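Local coordinates for TraI domain-containing protein (Salmonella typhi, PDB 2IPQ) that is of unknown function but, as the C-terminal domain of a TraI-like protein, may take part in DNA processing for conjugal transfer, at residues T5-L10 against Q73-K78; W12-D17 against P45-L50. All blocks are in the same frame, centred on the assembly; numbering follows the deposited sequence.

Contact 1 (T5-L10 against Q73-K78); sequences TELGDL and QAAFEK
L7 and G8 of helix 4-20 meet A75 of helix 68-77 in a junction that illustrates how closely two helices can approach when small residues face each other. L7 comes first along T5-L10, and its share is modest: its CB lies 4.2 Å from the CB of A75, an apolar touch made at the root of the side chain. Because CG stands anti to the backbone N (chi1 -175°), the branched end of L7 runs past A75 and packs on Q71 and V72, one turn earlier in the opposing helix. G8 follows and brings bare backbone to the crossing. The methyl of A75 is directed at the T5-L10 helix; CB of A75 lies 3.5 Å from G8 N and also rests against G8 CA. The CA atoms of G8 and A75 are 4.5 Å apart, the nearest pair of the two segments, and with no side chain on G8 to intervene, its CA also lies 4.3 Å from F76 N. No hydrogen bond crosses the junction; van der Waals contact alone joins the pieces, burying about 130 Å² in all. In the facing helix, F76 approaches G8 through its backbone, while its ring leads away to F11 and Y111, meeting each edge-to-face. A further tie to Y111 comes from OE2 of E77, which takes both a hydrogen bond from that tyrosine and a salt bridge from R89. The axes of the two helical pieces pass 7.8 Å apart at a signed crossing angle of -81°. Here the first helix of the domain lies nearly perpendicular across the third, meeting it through small residues, consistent with the three-helix core of the helix-turn-helix clan.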
loop_
_atom_site.group_PDB
_atom_site.type_symbol
_atom_site.label_atom_id
_atom_site.label_comp_id
_atom_site.label_asym_id
_atom_site.label_seq_id
_atom_site.Cartn_x
_atom_site.Cartn_y
_atom_site.Cartn_z
ATOM N N THR A 5 -7.238 -18.441 -0.696
ATOM C CA THR A 5 -7.973 -17.830 0.408
ATOM C C THR A 5 -7.078 -17.537 1.614
ATOM O O THR A 5 -7.118 -16.441 2.161
ATOM C CB THR A 5 -9.178 -18.665 0.812
ATOM O OG1 THR A 5 -10.024 -18.807 -0.333
ATOM C CG2 THR A 5 -9.966 -17.971 1.925
ATOM N N GLU A 6 -6.269 -18.517 2.005
ATOM C CA GLU A 6 -5.430 -18.417 3.188
ATOM C C GLU A 6 -4.327 -17.382 2.992
ATOM O O GLU A 6 -4.066 -16.546 3.860
ATOM C CB GLU A 6 -4.822 -19.785 3.520
ATOM N N LEU A 7 -3.685 -17.454 1.837
ATOM C CA LEU A 7 -2.645 -16.526 1.445
ATOM C C LEU A 7 -3.142 -15.066 1.380
ATOM O O LEU A 7 -2.497 -14.157 1.885
ATOM C CB LEU A 7 -2.067 -16.965 0.099
ATOM C CG LEU A 7 -0.869 -16.190 -0.440
ATOM C CD1 LEU A 7 0.196 -16.114 0.647
ATOM C CD2 LEU A 7 -0.332 -16.860 -1.679
ATOM N N GLY A 8 -4.288 -14.856 0.751
ATOM C CA GLY A 8 -4.995 -13.580 0.817
ATOM C C GLY A 8 -5.146 -13.051 2.236
ATOM O O GLY A 8 -4.681 -11.935 2.531
ATOM N N ASP A 9 -5.795 -13.852 3.098
ATOM C CA ASP A 9 -6.014 -13.503 4.507
ATOM C C ASP A 9 -4.702 -13.230 5.278
ATOM O O ASP A 9 -4.643 -12.331 6.110
ATOM C CB ASP A 9 -6.845 -14.562 5.226
ATOM C CG ASP A 9 -8.345 -14.502 4.857
ATOM O OD1 ASP A 9 -8.841 -13.394 4.559
ATOM O OD2 ASP A 9 -9.027 -15.567 4.867
ATOM N N LEU A 10 -3.660 -14.002 4.984
ATOM C CA LEU A 10 -2.352 -13.809 5.589
ATOM C C LEU A 10 -1.793 -12.459 5.185
ATOM O O LEU A 10 -1.337 -11.682 6.028
ATOM C CB LEU A 10 -1.397 -14.884 5.098
ATOM C CG LEU A 10 -0.447 -15.530 6.104
ATOM C CD1 LEU A 10 0.625 -16.296 5.352
ATOM C CD2 LEU A 10 0.172 -14.505 7.053
ATOM N N GLN A 73 -0.396 -11.391 -4.819
ATOM C CA GLN A 73 -1.176 -10.351 -5.489
ATOM C C GLN A 73 -2.545 -10.818 -5.998
ATOM O O GLN A 73 -3.566 -10.174 -5.731
ATOM C CB GLN A 73 -0.382 -9.730 -6.630
ATOM C CG GLN A 73 -1.198 -8.784 -7.502
ATOM C CD GLN A 73 -0.301 -7.849 -8.288
ATOM O OE1 GLN A 73 0.857 -8.172 -8.541
ATOM N NE2 GLN A 73 -0.822 -6.685 -8.666
ATOM N N ALA A 74 -2.569 -11.937 -6.724
ATOM C CA ALA A 74 -3.824 -12.543 -7.107
ATOM C C ALA A 74 -4.708 -12.843 -5.880
ATOM O O ALA A 74 -5.934 -12.588 -5.883
ATOM C CB ALA A 74 -3.587 -13.832 -7.941
ATOM N N ALA A 75 -4.105 -13.400 -4.837
ATOM C CA ALA A 75 -4.895 -13.756 -3.669
ATOM C C ALA A 75 -5.406 -12.458 -3.032
ATOM O O ALA A 75 -6.568 -12.346 -2.641
ATOM C CB ALA A 75 -4.093 -14.589 -2.692
ATOM N N PHE A 76 -4.548 -11.466 -2.937
ATOM C CA PHE A 76 -4.985 -10.184 -2.377
ATOM C C PHE A 76 -6.155 -9.574 -3.156
ATOM O O PHE A 76 -7.122 -9.135 -2.557
ATOM C CB PHE A 76 -3.849 -9.180 -2.352
ATOM C CG PHE A 76 -4.294 -7.791 -1.976
ATOM C CD1 PHE A 76 -4.874 -7.548 -0.729
ATOM C CD2 PHE A 76 -4.143 -6.733 -2.872
ATOM C CE1 PHE A 76 -5.289 -6.266 -0.374
ATOM C CE2 PHE A 76 -4.568 -5.435 -2.532
ATOM C CZ PHE A 76 -5.131 -5.211 -1.280
ATOM N N GLU A 77 -6.059 -9.525 -4.482
ATOM C CA GLU A 77 -7.097 -8.843 -5.267
ATOM C C GLU A 77 -8.460 -9.491 -5.155
ATOM O O GLU A 77 -9.489 -8.816 -5.271
ATOM C CB GLU A 77 -6.712 -8.741 -6.734
ATOM C CG GLU A 77 -5.700 -7.626 -7.041
ATOM C CD GLU A 77 -5.558 -7.407 -8.541
ATOM O OE1 GLU A 77 -6.209 -8.166 -9.307
ATOM O OE2 GLU A 77 -4.815 -6.494 -8.954
ATOM N N LYS A 78 -8.467 -10.803 -4.930
ATOM C CA LYS A 78 -9.712 -11.563 -4.828
ATOM C C LYS A 78 -10.532 -11.126 -3.617
ATOM O O LYS A 78 -11.707 -11.430 -3.514
ATOM C CB LYS A 78 -9.422 -13.069 -4.787
ATOM C CG LYS A 78 -9.136 -13.648 -6.179
ATOM C CD LYS A 78 -8.478 -15.033 -6.155
ATOM C CE LYS A 78 -8.811 -15.830 -7.439
ATOM N NZ LYS A 78 -8.001 -15.378 -8.630
#

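Contact 2 (W12-D17 against P45-L50)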
loop_
_atom_site.group_PDB
_atom_site.type_symbol
_atom_site.label_atom_id
_atom_site.label_comp_id
_atom_site.label_asym_id
_atom_site.label_seq_id
_atom_site.Cartn_x
_atom_site.Cartn_y
_atom_site.Cartn_z
ATOM N N TRP A 12 -3.318 -9.823 3.975
ATOM C CA TRP A 12 -4.137 -8.684 4.378
ATOM C C TRP A 12 -4.052 -8.495 5.909
ATOM O O TRP A 12 -3.973 -7.365 6.425
ATOM C CB TRP A 12 -5.579 -8.932 3.936
ATOM C CG TRP A 12 -6.551 -7.982 4.538
ATOM C CD1 TRP A 12 -7.500 -8.267 5.466
ATOM C CD2 TRP A 12 -6.675 -6.583 4.244
ATOM N NE1 TRP A 12 -8.211 -7.133 5.773
ATOM C CE2 TRP A 12 -7.718 -6.083 5.040
ATOM C CE3 TRP A 12 -5.990 -5.704 3.391
ATOM C CZ2 TRP A 12 -8.106 -4.742 5.011
ATOM C CZ3 TRP A 12 -6.373 -4.373 3.355
ATOM C CH2 TRP A 12 -7.423 -3.903 4.164
ATOM N N SER A 13 -4.066 -9.616 6.627
ATOM C CA SER A 13 -3.838 -9.618 8.059
ATOM C C SER A 13 -2.485 -8.998 8.438
ATOM O O SER A 13 -2.387 -8.216 9.386
ATOM C CB SER A 13 -3.928 -11.058 8.587
ATOM O OG SER A 13 -3.513 -11.101 9.934
ATOM N N TRP A 14 -1.436 -9.348 7.692
ATOM C CA TRP A 14 -0.100 -8.781 7.907
ATOM C C TRP A 14 -0.053 -7.270 7.639
ATOM O O TRP A 14 0.523 -6.499 8.415
ATOM C CB TRP A 14 0.928 -9.526 7.036
ATOM C CG TRP A 14 2.278 -8.815 6.871
ATOM C CD1 TRP A 14 3.387 -8.948 7.663
ATOM C CD2 TRP A 14 2.625 -7.876 5.846
ATOM N NE1 TRP A 14 4.405 -8.140 7.196
ATOM C CE2 TRP A 14 3.962 -7.475 6.078
ATOM C CE3 TRP A 14 1.934 -7.335 4.746
ATOM C CZ2 TRP A 14 4.626 -6.558 5.250
ATOM C CZ3 TRP A 14 2.590 -6.423 3.931
ATOM C CH2 TRP A 14 3.931 -6.046 4.189
ATOM N N LEU A 15 -0.639 -6.849 6.528
ATOM C CA LEU A 15 -0.624 -5.430 6.118
ATOM C C LEU A 15 -1.443 -4.599 7.103
ATOM O O LEU A 15 -1.015 -3.543 7.592
ATOM C CB LEU A 15 -1.286 -5.281 4.732
ATOM C CG LEU A 15 -1.160 -3.999 3.884
ATOM C CD1 LEU A 15 -2.412 -3.202 3.890
ATOM C CD2 LEU A 15 0.077 -3.130 4.191
ATOM N N ARG A 16 -2.639 -5.072 7.375
ATOM C CA ARG A 16 -3.586 -4.312 8.169
ATOM C C ARG A 16 -3.136 -4.199 9.635
ATOM O O ARG A 16 -3.104 -3.100 10.208
ATOM C CB ARG A 16 -4.956 -4.953 8.060
ATOM C CG ARG A 16 -6.077 -4.097 8.519
ATOM C CD ARG A 16 -6.750 -4.745 9.686
ATOM N NE ARG A 16 -7.569 -5.907 9.342
ATOM C CZ ARG A 16 -7.414 -7.122 9.879
ATOM N NH1 ARG A 16 -8.209 -8.139 9.521
ATOM N NH2 ARG A 16 -6.462 -7.325 10.771
ATOM N N ASP A 17 -2.781 -5.329 10.236
ATOM C CA ASP A 17 -2.330 -5.313 11.616
ATOM C C ASP A 17 -0.937 -4.696 11.743
ATOM O O ASP A 17 -0.579 -4.173 12.782
ATOM C CB ASP A 17 -2.403 -6.721 12.231
ATOM C CG ASP A 17 -3.852 -7.274 12.301
ATOM O OD1 ASP A 17 -4.809 -6.529 11.994
ATOM O OD2 ASP A 17 -4.049 -8.457 12.671
ATOM N N PRO A 45 5.578 -3.662 -7.209
ATOM C CA PRO A 45 5.581 -4.859 -6.373
ATOM C C PRO A 45 6.111 -4.676 -4.931
ATOM O O PRO A 45 6.074 -5.617 -4.165
ATOM C CB PRO A 45 6.511 -5.784 -7.152
ATOM C CG PRO A 45 7.557 -4.823 -7.659
ATOM C CD PRO A 45 6.749 -3.623 -8.105
ATOM N N GLY A 46 6.599 -3.489 -4.563
ATOM C CA GLY A 46 7.264 -3.279 -3.269
ATOM C C GLY A 46 6.538 -3.864 -2.050
ATOM O O GLY A 46 7.158 -4.493 -1.203
ATOM N N VAL A 47 5.227 -3.676 -1.938
ATOM C CA VAL A 47 4.537 -4.112 -0.723
ATOM C C VAL A 47 4.459 -5.649 -0.625
ATOM O O VAL A 47 4.434 -6.216 0.456
ATOM C CB VAL A 47 3.114 -3.550 -0.634
ATOM C CG1 VAL A 47 2.260 -4.142 -1.751
ATOM C CG2 VAL A 47 2.482 -3.958 0.715
ATOM N N PHE A 48 4.430 -6.326 -1.766
ATOM C CA PHE A 48 4.398 -7.781 -1.785
ATOM C C PHE A 48 5.775 -8.366 -1.506
ATOM O O PHE A 48 5.904 -9.366 -0.813
ATOM C CB PHE A 48 3.865 -8.267 -3.118
ATOM C CG PHE A 48 2.422 -7.896 -3.356
ATOM C CD1 PHE A 48 1.432 -8.320 -2.478
ATOM C CD2 PHE A 48 2.064 -7.137 -4.459
ATOM C CE1 PHE A 48 0.096 -7.985 -2.688
ATOM C CE2 PHE A 48 0.748 -6.787 -4.685
ATOM C CZ PHE A 48 -0.253 -7.208 -3.801
ATOM N N PHE A 49 6.811 -7.738 -2.043
ATOM C CA PHE A 49 8.179 -8.141 -1.733
ATOM C C PHE A 49 8.474 -7.986 -0.242
ATOM O O PHE A 49 9.180 -8.801 0.345
ATOM C CB PHE A 49 9.168 -7.298 -2.535
ATOM C CG PHE A 49 9.276 -7.695 -3.967
ATOM C CD1 PHE A 49 9.060 -9.006 -4.354
ATOM C CD2 PHE A 49 9.608 -6.758 -4.933
ATOM C CE1 PHE A 49 9.163 -9.385 -5.682
ATOM C CE2 PHE A 49 9.718 -7.131 -6.279
ATOM C CZ PHE A 49 9.489 -8.448 -6.645
ATOM N N LEU A 50 7.934 -6.927 0.363
ATOM C CA LEU A 50 8.097 -6.709 1.794
ATOM C C LEU A 50 7.376 -7.771 2.644
ATOM O O LEU A 50 7.929 -8.233 3.622
ATOM C CB LEU A 50 7.637 -5.294 2.164
ATOM C CG LEU A 50 7.807 -4.867 3.623
ATOM C CD1 LEU A 50 9.285 -4.937 4.147
ATOM C CD2 LEU A 50 7.166 -3.476 3.892
#
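W14 supplies the largest share of this interface, reaching from helix 4-20 across to V47 and L50 of helix 46-54. Its first torsion sets CG anti to the backbone N (chi1 164°), which projects the indole over the gap, and the six-membered ring does the touching. CZ2 of W14 lies 4.0 Å from CG of L50, which sits at the ring's edge near its plane; the two side chains cross at about a right angle. W14 and V47 instead slide past each other in opposite directions: CZ3 of W14 is 4.1 Å from CG2 of V47, and CH2 of W14 approaches the carbonyl O of V47 at 3.8 Å, obliquely to the ring. V47 is the second contributor. Its two methyls divide the work: CG2, anti to the backbone N, faces W14 and also meets CD2 of L15 at 4.3 Å, while CG1 sits over the centre of the F48 ring, 4.0 Å above its plane. L50, one turn on, presents its branch point to the indole. F51 meets the W14 ring edge-to-face, so the indole is met by V47, L50 and F51 of helix 46-54 and by H55 just after it, and L15 leans on I118 of the short helix 115-118. The local axes remain 11.5 Å apart at 102°, a distance filled by the indole and aliphatic side chains between two steeply crossed helices. This partly buried apolar contact joins the first two helices of the domain, consistent with the winged-helix type of helix-turn-helix fold.

Helix 4-20 serves both contacts: its first turns meet helix 68-77 in contact 1, and its later turns meet helix 46-54 in contact 2. The centres lie about 11 Å apart on the same side of the chain's centre, and contact 2 is nested within the loop that contact 1 closes. Helices 46-54 and 68-77 follow each other in the chain, and the two contacts merge where CZ of F48 lies 3.7 Å from CA of Q73 and CE1 of F76 lies 3.9 Å from CE3 of W12. Together they make one three-helix core, accompanied by the antiparallel sheet, consistent with membership of the helix-turn-helix clan.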